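Local coordinates for SusD family protein (Bacteroides uniformis, PDB 7KV1) that probably binds beta-glucans at the cell surface as a SusD-family glycan-binding protein of a human gut bacterium, at residues R340-Q345 / D494-R499. Numbering follows the deposited sequence.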
loop_
_atom_site.group_PDB
_atom_site.type_symbol
_atom_site.label_atom_id
_atom_site.label_comp_id
_atom_site.label_asym_id
_atom_site.label_seq_id
_atom_site.Cartn_x
_atom_site.Cartn_y
_atom_site.Cartn_z
ATOM N N ARG A 340 -6.596 14.011 -10.215
ATOM C CA ARG A 340 -6.118 15.312 -10.766
ATOM C C ARG A 340 -6.020 15.207 -12.282
ATOM O O ARG A 340 -5.653 14.123 -12.793
ATOM C CB ARG A 340 -4.783 15.763 -10.177
ATOM C CG ARG A 340 -4.891 15.990 -8.684
ATOM C CD ARG A 340 -3.580 16.009 -7.910
ATOM N NE ARG A 340 -2.796 17.189 -8.149
ATOM C CZ ARG A 340 -2.032 17.792 -7.226
ATOM N NH1 ARG A 340 -2.013 17.382 -5.962
ATOM N NH2 ARG A 340 -1.366 18.869 -7.568
ATOM N N LEU A 341 -6.315 16.312 -12.962
ATOM C CA LEU A 341 -6.185 16.405 -14.439
ATOM C C LEU A 341 -4.733 16.130 -14.838
ATOM O O LEU A 341 -4.483 15.487 -15.866
ATOM C CB LEU A 341 -6.634 17.800 -14.908
ATOM C CG LEU A 341 -6.567 18.050 -16.423
ATOM C CD1 LEU A 341 -7.326 16.981 -17.211
ATOM C CD2 LEU A 341 -7.107 19.442 -16.761
ATOM N N GLU A 342 -3.795 16.633 -14.062
ATOM C CA GLU A 342 -2.344 16.441 -14.276
ATOM C C GLU A 342 -2.043 14.935 -14.283
ATOM O O GLU A 342 -1.219 14.478 -15.072
ATOM C CB GLU A 342 -1.611 17.261 -13.202
ATOM C CG GLU A 342 -1.992 18.762 -13.159
ATOM C CD GLU A 342 -3.364 19.283 -12.664
ATOM O OE1 GLU A 342 -3.942 18.761 -11.688
ATOM O OE2 GLU A 342 -3.853 20.292 -13.242
ATOM N N THR A 343 -2.722 14.137 -13.475
ATOM C CA THR A 343 -2.513 12.664 -13.456
ATOM C C THR A 343 -3.009 12.028 -14.765
ATOM O O THR A 343 -2.368 11.059 -15.273
ATOM C CB THR A 343 -3.174 12.043 -12.226
ATOM O OG1 THR A 343 -2.781 12.853 -11.123
ATOM C CG2 THR A 343 -2.793 10.599 -12.012
ATOM N N TYR A 344 -4.160 12.467 -15.265
ATOM C CA TYR A 344 -4.645 11.994 -16.579
ATOM C C TYR A 344 -3.618 12.422 -17.634
ATOM O O TYR A 344 -3.191 11.593 -18.468
ATOM C CB TYR A 344 -6.062 12.502 -16.840
ATOM C CG TYR A 344 -6.563 12.178 -18.218
ATOM C CD1 TYR A 344 -7.131 10.948 -18.511
ATOM C CD2 TYR A 344 -6.417 13.096 -19.246
ATOM C CE1 TYR A 344 -7.561 10.639 -19.795
ATOM C CE2 TYR A 344 -6.853 12.813 -20.532
ATOM C CZ TYR A 344 -7.418 11.578 -20.803
ATOM O OH TYR A 344 -7.791 11.289 -22.077
ATOM N N GLN A 345 -3.205 13.682 -17.617
ATOM C CA GLN A 345 -2.371 14.265 -18.721
ATOM C C GLN A 345 -0.928 13.728 -18.733
ATOM O O GLN A 345 -0.277 13.839 -19.782
ATOM C CB GLN A 345 -2.354 15.794 -18.628
ATOM C CG GLN A 345 -3.723 16.399 -18.853
ATOM C CD GLN A 345 -3.729 17.896 -18.664
ATOM O OE1 GLN A 345 -2.958 18.464 -17.893
ATOM N NE2 GLN A 345 -4.637 18.542 -19.364
ATOM N N ASP A 494 -0.474 24.020 -5.424
ATOM C CA ASP A 494 -1.086 23.945 -6.777
ATOM C C ASP A 494 -1.779 25.269 -7.121
ATOM O O ASP A 494 -2.015 26.091 -6.204
ATOM C CB ASP A 494 -2.093 22.799 -6.849
ATOM C CG ASP A 494 -3.103 22.880 -5.725
ATOM O OD1 ASP A 494 -3.975 23.759 -5.837
ATOM O OD2 ASP A 494 -2.961 22.115 -4.722
ATOM N N GLU A 495 -2.116 25.436 -8.407
ATOM C CA GLU A 495 -2.737 26.658 -8.982
ATOM C C GLU A 495 -4.174 26.845 -8.495
ATOM O O GLU A 495 -4.724 27.909 -8.770
ATOM C CB GLU A 495 -2.771 26.609 -10.510
ATOM C CG GLU A 495 -3.587 25.465 -11.077
ATOM C CD GLU A 495 -3.612 25.472 -12.593
ATOM O OE1 GLU A 495 -4.070 26.478 -13.162
ATOM O OE2 GLU A 495 -3.155 24.494 -13.191
ATOM N N TYR A 496 -4.772 25.867 -7.813
ATOM C CA TYR A 496 -6.199 25.915 -7.403
ATOM C C TYR A 496 -6.304 26.356 -5.945
ATOM O O TYR A 496 -7.437 26.481 -5.494
ATOM C CB TYR A 496 -6.898 24.570 -7.644
ATOM C CG TYR A 496 -6.844 24.024 -9.050
ATOM C CD1 TYR A 496 -7.600 24.572 -10.088
ATOM C CD2 TYR A 496 -6.026 22.946 -9.350
ATOM C CE1 TYR A 496 -7.533 24.064 -11.383
ATOM C CE2 TYR A 496 -5.932 22.447 -10.637
ATOM C CZ TYR A 496 -6.694 22.995 -11.653
ATOM O OH TYR A 496 -6.575 22.444 -12.899
ATOM N N GLY A 497 -5.204 26.521 -5.195
ATOM C CA GLY A 497 -5.280 26.939 -3.772
ATOM C C GLY A 497 -5.612 25.813 -2.794
ATOM O O GLY A 497 -5.956 26.104 -1.628
ATOM N N TYR A 498 -5.520 24.559 -3.225
ATOM C CA TYR A 498 -5.901 23.376 -2.412
ATOM C C TYR A 498 -4.754 23.036 -1.458
ATOM O O TYR A 498 -4.847 23.237 -0.250
ATOM C CB TYR A 498 -6.289 22.206 -3.324
ATOM C CG TYR A 498 -7.531 22.393 -4.176
ATOM C CD1 TYR A 498 -8.575 23.236 -3.814
ATOM C CD2 TYR A 498 -7.628 21.741 -5.384
ATOM C CE1 TYR A 498 -9.707 23.369 -4.615
ATOM C CE2 TYR A 498 -8.732 21.871 -6.207
ATOM C CZ TYR A 498 -9.781 22.686 -5.819
ATOM O OH TYR A 498 -10.859 22.765 -6.656
ATOM N N ARG A 499 -3.633 22.575 -1.998
ATOM C CA ARG A 499 -2.389 22.428 -1.213
ATOM C C ARG A 499 -1.731 23.803 -1.154
ATOM O O ARG A 499 -1.474 24.350 -2.221
ATOM C CB ARG A 499 -1.415 21.445 -1.859
ATOM C CG ARG A 499 -0.177 21.208 -1.012
ATOM C CD ARG A 499 0.576 19.983 -1.535
ATOM N NE ARG A 499 -0.043 18.787 -1.032
ATOM C CZ ARG A 499 -0.107 17.604 -1.650
ATOM N NH1 ARG A 499 0.361 17.446 -2.881
ATOM N NH2 ARG A 499 -0.697 16.598 -1.026
HETATM O O HOH W 1 -0.928 19.989 -4.930
#
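R340 reaches from the start of helix 341-345 to D494 in the loop segment 494-499. The D494 side chain is short, and both carboxylate oxygens are used. CB lies 4.1 Å from R340 NH2, the guanidinium and carboxylate planes standing 88° apart. CG sits between the backbone N and carbonyl carbon (chi1 52°), which turns the carboxylate back over its own loop. OD1 takes two backbone N-H groups, Y496 N at 3.0 Å through its anti lone pair and Y498 N at 3.1 Å through its syn one. OD2 accepts from R499 N at 2.8 Å. A water that accepts from R340 NH2 also lies 2.9 Å from OD2 and probably bridges the two side chains, which do not pair directly. With an alanine here the three N-H groups would probably lose their acceptor and R340 its water-bridged carboxylate. Further out, Y496 OH gives a weak hydrogen bond to E342 OE2 (3.5 Å), which comes in at the ring edge. R340 NH1 and R499 NH1 are 3.9 Å apart, but R340 also lies against W83 in a cation-pi contact, and R499 binds the carbonyls of G79 and F99. The arrangement is an Asx turn on a type I beta turn, meeting a helix N-terminus at the protein surface.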